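Local coordinates for zinc uptake regulation protein (Escherichia coli, PDB 4MTE) that represses zinc-uptake genes such as znuACB by binding their operator DNA as a winged-helix regulator with zinc as cofactor, at residues Arg28-Arg33 / Asp49-Ala54; His77-Thr82 / Met100-Arg105. All blocks are in the same frame, centred on the assembly; numbering follows the deposited sequence.

Contact 1. Residues Arg28-Arg33 / Asp49-Ala54. With nucleotides of chain E.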
loop_
_atom_site.group_PDB
_atom_site.type_symbol
_atom_site.label_atom_id
_atom_site.label_comp_id
_atom_site.label_asym_id
_atom_site.label_seq_id
_atom_site.Cartn_x
_atom_site.Cartn_y
_atom_site.Cartn_z
ATOM N N ARG D 28 11.758 -27.036 11.257
ATOM C CA ARG D 28 10.663 -27.554 10.445
ATOM C C ARG D 28 9.632 -28.251 11.329
ATOM O O ARG D 28 8.421 -28.145 11.107
ATOM C CB ARG D 28 11.218 -28.521 9.398
ATOM C CG ARG D 28 12.211 -27.871 8.446
ATOM C CD ARG D 28 13.009 -28.892 7.650
ATOM N NE ARG D 28 13.824 -28.257 6.618
ATOM C CZ ARG D 28 14.635 -28.905 5.787
ATOM N NH1 ARG D 28 14.753 -30.224 5.856
ATOM N NH2 ARG D 28 15.331 -28.230 4.884
ATOM N N LEU D 29 10.128 -28.938 12.350
ATOM C CA LEU D 29 9.280 -29.620 13.318
ATOM C C LEU D 29 8.457 -28.609 14.117
ATOM O O LEU D 29 7.236 -28.746 14.248
ATOM C CB LEU D 29 10.150 -30.447 14.265
ATOM C CG LEU D 29 9.437 -31.382 15.241
ATOM C CD1 LEU D 29 8.642 -32.450 14.496
ATOM C CD2 LEU D 29 10.455 -32.012 16.178
ATOM N N GLU D 30 9.139 -27.594 14.645
ATOM C CA GLU D 30 8.491 -26.533 15.415
ATOM C C GLU D 30 7.409 -25.863 14.579
ATOM O O GLU D 30 6.300 -25.615 15.052
ATOM C CB GLU D 30 9.515 -25.486 15.865
ATOM C CG GLU D 30 8.909 -24.288 16.601
ATOM C CD GLU D 30 8.299 -24.660 17.939
ATOM O OE1 GLU D 30 8.617 -25.749 18.462
ATOM O OE2 GLU D 30 7.503 -23.857 18.471
ATOM N N VAL D 31 7.743 -25.571 13.329
ATOM C CA VAL D 31 6.800 -24.943 12.417
ATOM C C VAL D 31 5.606 -25.865 12.235
ATOM O O VAL D 31 4.455 -25.438 12.346
ATOM C CB VAL D 31 7.455 -24.643 11.049
ATOM C CG1 VAL D 31 6.420 -24.153 10.042
ATOM C CG2 VAL D 31 8.564 -23.614 11.211
ATOM N N LEU D 32 5.894 -27.135 11.968
ATOM C CA LEU D 32 4.851 -28.139 11.791
ATOM C C LEU D 32 3.889 -28.169 12.978
ATOM O O LEU D 32 2.670 -28.076 12.803
ATOM C CB LEU D 32 5.478 -29.519 11.587
ATOM C CG LEU D 32 4.539 -30.669 11.214
ATOM C CD1 LEU D 32 3.691 -30.333 9.988
ATOM C CD2 LEU D 32 5.355 -31.935 10.984
ATOM N N ARG D 33 4.428 -28.282 14.189
ATOM C CA ARG D 33 3.573 -28.338 15.368
ATOM C C ARG D 33 2.805 -27.033 15.550
ATOM O O ARG D 33 1.607 -27.056 15.823
ATOM C CB ARG D 33 4.367 -28.686 16.632
ATOM C CG ARG D 33 5.476 -27.716 16.984
ATOM C CD ARG D 33 6.045 -28.006 18.361
ATOM N NE ARG D 33 5.013 -27.915 19.390
ATOM C CZ ARG D 33 4.632 -26.785 19.979
ATOM N NH1 ARG D 33 5.200 -25.629 19.659
ATOM N NH2 ARG D 33 3.678 -26.811 20.898
ATOM N N ASP D 49 5.505 -14.828 13.485
ATOM C CA ASP D 49 5.289 -14.201 14.788
ATOM C C ASP D 49 5.188 -15.246 15.901
ATOM O O ASP D 49 5.754 -15.063 16.977
ATOM C CB ASP D 49 4.030 -13.325 14.776
ATOM C CG ASP D 49 4.227 -12.015 14.027
ATOM O OD1 ASP D 49 5.365 -11.502 13.996
ATOM O OD2 ASP D 49 3.234 -11.492 13.478
ATOM N N LEU D 50 4.472 -16.337 15.645
ATOM C CA LEU D 50 4.401 -17.431 16.613
ATOM C C LEU D 50 5.783 -18.027 16.857
ATOM O O LEU D 50 6.179 -18.264 17.998
ATOM C CB LEU D 50 3.465 -18.535 16.119
ATOM C CG LEU D 50 1.977 -18.200 16.017
ATOM C CD1 LEU D 50 1.214 -19.418 15.513
ATOM C CD2 LEU D 50 1.421 -17.721 17.356
ATOM N N LEU D 51 6.511 -18.265 15.773
ATOM C CA LEU D 51 7.825 -18.890 15.842
ATOM C C LEU D 51 8.836 -18.038 16.614
ATOM O O LEU D 51 9.851 -18.549 17.088
ATOM C CB LEU D 51 8.338 -19.155 14.425
ATOM C CG LEU D 51 9.598 -20.008 14.265
ATOM C CD1 LEU D 51 9.371 -21.429 14.773
ATOM C CD2 LEU D 51 10.032 -20.010 12.808
ATOM N N ARG D 52 8.553 -16.744 16.747
ATOM C CA ARG D 52 9.477 -15.817 17.401
ATOM C C ARG D 52 9.546 -16.016 18.912
ATOM O O ARG D 52 10.603 -15.833 19.517
ATOM C CB ARG D 52 9.084 -14.368 17.114
ATOM C CG ARG D 52 9.518 -13.843 15.762
ATOM C CD ARG D 52 9.348 -12.338 15.706
ATOM N NE ARG D 52 9.468 -11.804 14.353
ATOM C CZ ARG D 52 10.611 -11.702 13.683
ATOM N NH1 ARG D 52 11.748 -12.112 14.228
ATOM N NH2 ARG D 52 10.614 -11.197 12.457
ATOM N N GLU D 53 8.416 -16.372 19.516
ATOM C CA GLU D 53 8.331 -16.543 20.964
ATOM C C GLU D 53 9.360 -17.557 21.454
ATOM O O GLU D 53 9.824 -17.486 22.594
ATOM C CB GLU D 53 6.923 -16.989 21.359
ATOM C CG GLU D 53 5.837 -15.989 20.997
ATOM C CD GLU D 53 4.445 -16.583 21.087
ATOM O OE1 GLU D 53 4.224 -17.458 21.950
ATOM O OE2 GLU D 53 3.573 -16.176 20.289
ATOM N N ALA D 54 9.712 -18.493 20.579
ATOM C CA ALA D 54 10.736 -19.489 20.863
ATOM C C ALA D 54 12.058 -19.050 20.244
ATOM O O ALA D 54 13.077 -18.952 20.931
ATOM C CB ALA D 54 10.318 -20.840 20.301
ATOM P P DG E 5 18.165 -29.933 3.655
ATOM O OP1 DG E 5 17.287 -30.879 4.380
ATOM O OP2 DG E 5 17.658 -29.232 2.453
ATOM O "O5'" DG E 5 18.683 -28.834 4.692
ATOM C "C5'" DG E 5 19.295 -29.275 5.896
ATOM C "C4'" DG E 5 19.823 -28.110 6.710
ATOM O "O4'" DG E 5 20.970 -27.540 6.034
ATOM C "C3'" DG E 5 18.829 -26.975 6.937
ATOM O "O3'" DG E 5 18.573 -26.883 8.339
ATOM C "C2'" DG E 5 19.500 -25.732 6.339
ATOM C "C1'" DG E 5 20.961 -26.136 6.169
ATOM N N9 DG E 5 21.643 -25.589 4.999
ATOM C C8 DG E 5 21.385 -25.862 3.676
ATOM N N7 DG E 5 22.175 -25.229 2.852
ATOM C C5 DG E 5 23.013 -24.497 3.685
ATOM C C6 DG E 5 24.076 -23.618 3.371
ATOM O O6 DG E 5 24.502 -23.301 2.252
ATOM N N1 DG E 5 24.666 -23.084 4.516
ATOM C C2 DG E 5 24.276 -23.365 5.806
ATOM N N2 DG E 5 24.954 -22.762 6.795
ATOM N N3 DG E 5 23.282 -24.186 6.116
ATOM C C4 DG E 5 22.701 -24.712 5.010
#
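L51 reaches across from helix 44-52 and lays its CD1 methyl against the aliphatic part of E30, with CD1 3.4 Å from E30 CG. The two side chains run past each other in opposite directions; the methyl rests on the CG methylene, while the carboxylate lies beyond it. The second branch of the same leucine turns to V31, where L51 CD2 lies 4.2 Å from V31 CG2. E30 can serve an apolar and a polar neighbour because, with CG anti to the backbone N (chi1 176°) and a bend at chi2 (66°), CG stays beside the leucine while OE2 meets R33 NH1 at 3.1 Å, a salt bridge whose hydrogen bond is weak. Behind this first shell, helix 60-72 packs A66 and L70 on V31 and V63 on L51. Nearer the start of helix 26-36, R28 extends to the DNA: OP1 of DG5 of chain E, at the guanidinium edge near its plane, is bonded by R28 NH1 (3.0 Å, 148°). NH1 also bonds the R23 carbonyl, and F69 makes a cation-pi contact with R28. The chemistry is thus divided between neighbouring side chains of helix 26-36: dispersion forces join it to helix 44-52 of the winged-helix domain, and R28 grips a phosphate, which reads no base.

Contact 2. Residues His77-Thr82 / Met100-Arg105; sequences HKVEST and MFICDR. With ZN (zinc ion), chain N; ZN (zinc ion), chain M; nucleotides of chain F.
M100 brings its terminal methyl up to the imidazole of H77, the two side chains crossing at about a right angle. The methyl approaches the ring obliquely, with M100 CE 3.4 Å from H77 CD2, and it also lies near CG and CB. With the methionine CG anti to the carbonyl carbon (chi1 -62°), a bend at chi2 (-69°) brings the methyl to this zinc ligand. On the far side of the ring from CB, H77 NE2 binds a zinc ion at 2.0 Å; C88, H96 and E111 complete that site, and the H96 ring meets that of H77 nearly perpendicularly.

Further along, V79 and I102 slide past each other in opposite directions, V79 CG1 resting 3.6 Å from I102 CD1. The same isoleucine methyl lies 3.8 Å from S81 OG, a hydroxyl that is hydrogen-bonded to H140 and E138. Neighbouring residues serve other tasks: the CB of K78 points away from segment 100-105, and its NZ bonds OP1 of DA21 of chain F (2.7 Å), while C103 SG binds the second zinc at 2.3 Å with C106, C143 and C146. No hydrogen bond joins the two segments, which belong to separate sheets. This is the interdomain seam of a Fur-family repressor, where a wing strand of the DNA-binding domain packs on the dimerisation domain beside the zinc site that spans them.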
loop_
_atom_site.group_PDB
_atom_site.type_symbol
_atom_site.label_atom_id
_atom_site.label_comp_id
_atom_site.label_asym_id
_atom_site.label_seq_id
_atom_site.Cartn_x
_atom_site.Cartn_y
_atom_site.Cartn_z
ATOM N N HIS D 77 -0.652 -27.879 3.026
ATOM C CA HIS D 77 -1.228 -27.364 1.792
ATOM C C HIS D 77 -1.234 -25.847 1.842
ATOM O O HIS D 77 -1.421 -25.244 2.907
ATOM C CB HIS D 77 -2.661 -27.855 1.604
ATOM C CG HIS D 77 -2.774 -29.336 1.431
ATOM N ND1 HIS D 77 -2.226 -30.005 0.361
ATOM C CD2 HIS D 77 -3.383 -30.274 2.194
ATOM C CE1 HIS D 77 -2.486 -31.297 0.474
ATOM N NE2 HIS D 77 -3.185 -31.485 1.575
ATOM N N LYS D 78 -1.028 -25.242 0.680
ATOM C CA LYS D 78 -1.177 -23.809 0.519
ATOM C C LYS D 78 -2.610 -23.518 0.099
ATOM O O LYS D 78 -3.129 -24.135 -0.832
ATOM C CB LYS D 78 -0.213 -23.294 -0.549
ATOM C CG LYS D 78 -0.268 -21.792 -0.755
ATOM C CD LYS D 78 0.648 -21.360 -1.884
ATOM C CE LYS D 78 0.684 -19.849 -2.028
ATOM N NZ LYS D 78 1.309 -19.202 -0.844
ATOM N N VAL D 79 -3.245 -22.580 0.793
ATOM C CA VAL D 79 -4.576 -22.115 0.422
ATOM C C VAL D 79 -4.416 -20.905 -0.501
ATOM O O VAL D 79 -4.047 -19.819 -0.054
ATOM C CB VAL D 79 -5.406 -21.728 1.666
ATOM C CG1 VAL D 79 -6.864 -21.501 1.287
ATOM C CG2 VAL D 79 -5.282 -22.802 2.750
ATOM N N GLU D 80 -4.704 -21.105 -1.786
ATOM C CA GLU D 80 -4.369 -20.140 -2.835
ATOM C C GLU D 80 -5.312 -18.938 -2.921
ATOM O O GLU D 80 -4.900 -17.862 -3.354
ATOM C CB GLU D 80 -4.355 -20.842 -4.194
ATOM C CG GLU D 80 -3.383 -22.010 -4.297
ATOM C CD GLU D 80 -1.938 -21.570 -4.434
ATOM O OE1 GLU D 80 -1.661 -20.358 -4.317
ATOM O OE2 GLU D 80 -1.077 -22.445 -4.664
ATOM N N SER D 81 -6.573 -19.121 -2.542
ATOM C CA SER D 81 -7.548 -18.035 -2.622
ATOM C C SER D 81 -7.218 -16.985 -1.571
ATOM O O SER D 81 -7.373 -15.784 -1.800
ATOM C CB SER D 81 -8.967 -18.557 -2.426
ATOM O OG SER D 81 -9.131 -19.125 -1.140
ATOM N N THR D 82 -6.768 -17.457 -0.414
ATOM C CA THR D 82 -6.117 -16.607 0.567
ATOM C C THR D 82 -4.640 -16.629 0.199
ATOM O O THR D 82 -4.289 -16.867 -0.954
ATOM C CB THR D 82 -6.313 -17.144 2.002
ATOM O OG1 THR D 82 -5.676 -18.421 2.131
ATOM C CG2 THR D 82 -7.794 -17.288 2.329
ATOM N N MET D 100 -10.747 -27.760 -0.110
ATOM C CA MET D 100 -10.708 -27.010 1.138
ATOM C C MET D 100 -12.002 -26.238 1.317
ATOM O O MET D 100 -12.409 -25.485 0.432
ATOM C CB MET D 100 -9.528 -26.038 1.134
ATOM C CG MET D 100 -8.179 -26.720 1.039
ATOM S SD MET D 100 -7.765 -27.630 2.534
ATOM C CE MET D 100 -6.305 -28.513 1.994
ATOM N N PHE D 101 -12.652 -26.434 2.459
ATOM C CA PHE D 101 -13.835 -25.656 2.801
ATOM C C PHE D 101 -13.459 -24.617 3.840
ATOM O O PHE D 101 -12.980 -24.958 4.921
ATOM C CB PHE D 101 -14.957 -26.567 3.291
ATOM C CG PHE D 101 -15.541 -27.419 2.205
ATOM C CD1 PHE D 101 -16.710 -27.044 1.566
ATOM C CD2 PHE D 101 -14.904 -28.578 1.800
ATOM C CE1 PHE D 101 -17.242 -27.823 0.557
ATOM C CE2 PHE D 101 -15.433 -29.357 0.791
ATOM C CZ PHE D 101 -16.602 -28.979 0.170
ATOM N N ILE D 102 -13.688 -23.355 3.486
ATOM C CA ILE D 102 -13.143 -22.210 4.204
ATOM C C ILE D 102 -14.247 -21.294 4.711
ATOM O O ILE D 102 -15.090 -20.842 3.937
ATOM C CB ILE D 102 -12.239 -21.368 3.267
ATOM C CG1 ILE D 102 -11.113 -22.226 2.680
ATOM C CG2 ILE D 102 -11.666 -20.148 3.997
ATOM C CD1 ILE D 102 -10.439 -21.604 1.471
ATOM N N CYS D 103 -14.228 -21.004 6.009
ATOM C CA CYS D 103 -15.134 -20.012 6.573
ATOM C C CYS D 103 -14.485 -18.637 6.473
ATOM O O CYS D 103 -13.376 -18.430 6.960
ATOM C CB CYS D 103 -15.467 -20.331 8.029
ATOM S SG CYS D 103 -16.756 -19.266 8.731
ATOM N N ASP D 104 -15.180 -17.701 5.837
ATOM C CA ASP D 104 -14.642 -16.364 5.611
ATOM C C ASP D 104 -14.432 -15.612 6.921
ATOM O O ASP D 104 -13.502 -14.815 7.044
ATOM C CB ASP D 104 -15.584 -15.568 4.707
ATOM C CG ASP D 104 -15.865 -16.272 3.393
ATOM O OD1 ASP D 104 -14.944 -16.923 2.857
ATOM O OD2 ASP D 104 -17.007 -16.174 2.898
ATOM N N ARG D 105 -15.295 -15.876 7.897
ATOM C CA ARG D 105 -15.277 -15.145 9.160
ATOM C C ARG D 105 -14.380 -15.804 10.206
ATOM O O ARG D 105 -13.364 -15.232 10.601
ATOM C CB ARG D 105 -16.700 -14.987 9.697
ATOM C CG ARG D 105 -17.654 -14.351 8.698
ATOM C CD ARG D 105 -18.836 -13.688 9.382
ATOM N NE ARG D 105 -19.865 -13.291 8.424
ATOM C CZ ARG D 105 -19.792 -12.221 7.638
ATOM N NH1 ARG D 105 -18.731 -11.425 7.681
ATOM N NH2 ARG D 105 -20.780 -11.948 6.799
HETATM ZN ZN ZN N . -4.188 -32.988 2.472
HETATM ZN ZN ZN M . -17.031 -20.396 10.697
ATOM P P DA F 21 2.678 -15.719 0.258
ATOM O OP1 DA F 21 2.020 -16.584 -0.743
ATOM O OP2 DA F 21 2.716 -16.113 1.682
ATOM O "O5'" DA F 21 4.180 -15.488 -0.221
ATOM C "C5'" DA F 21 4.381 -15.045 -1.548
ATOM C "C4'" DA F 21 5.853 -14.804 -1.828
ATOM O "O4'" DA F 21 6.327 -13.697 -1.026
ATOM C "C3'" DA F 21 6.790 -15.966 -1.508
ATOM O "O3'" DA F 21 7.213 -16.521 -2.742
ATOM C "C2'" DA F 21 7.932 -15.345 -0.693
ATOM C "C1'" DA F 21 7.723 -13.852 -0.910
ATOM N N9 DA F 21 8.199 -12.973 0.152
ATOM C C8 DA F 21 7.674 -12.792 1.403
ATOM N N7 DA F 21 8.330 -11.913 2.129
ATOM C C5 DA F 21 9.347 -11.486 1.291
ATOM C C6 DA F 21 10.395 -10.557 1.448
ATOM N N6 DA F 21 10.616 -9.841 2.556
ATOM N N1 DA F 21 11.222 -10.388 0.402
ATOM C C2 DA F 21 11.026 -11.086 -0.719
ATOM N N3 DA F 21 10.082 -11.981 -0.986
ATOM C C4 DA F 21 9.275 -12.131 0.070
#

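Contact 1 and contact 2 follow one another along the chain, the first closing at A54 before the second opens at H77; their centres lie about 21 Å apart and their nearest atoms about 9 Å, without touching. Helix 60-72 and the start of the wing occupy the interval in sequence. Contact 1 joins two helices, 26-36 and 44-52, within the DNA-binding half; contact 2 passes from strand 76-79 of the wing sheet to strand 99-103 of the mixed sheet. Both have a residue on a DNA phosphate, one on chain E and one on chain F. The zinc bound by H77, between the two domains, is placed where it could influence their relative orientation, consistent with zinc-dependent operator binding.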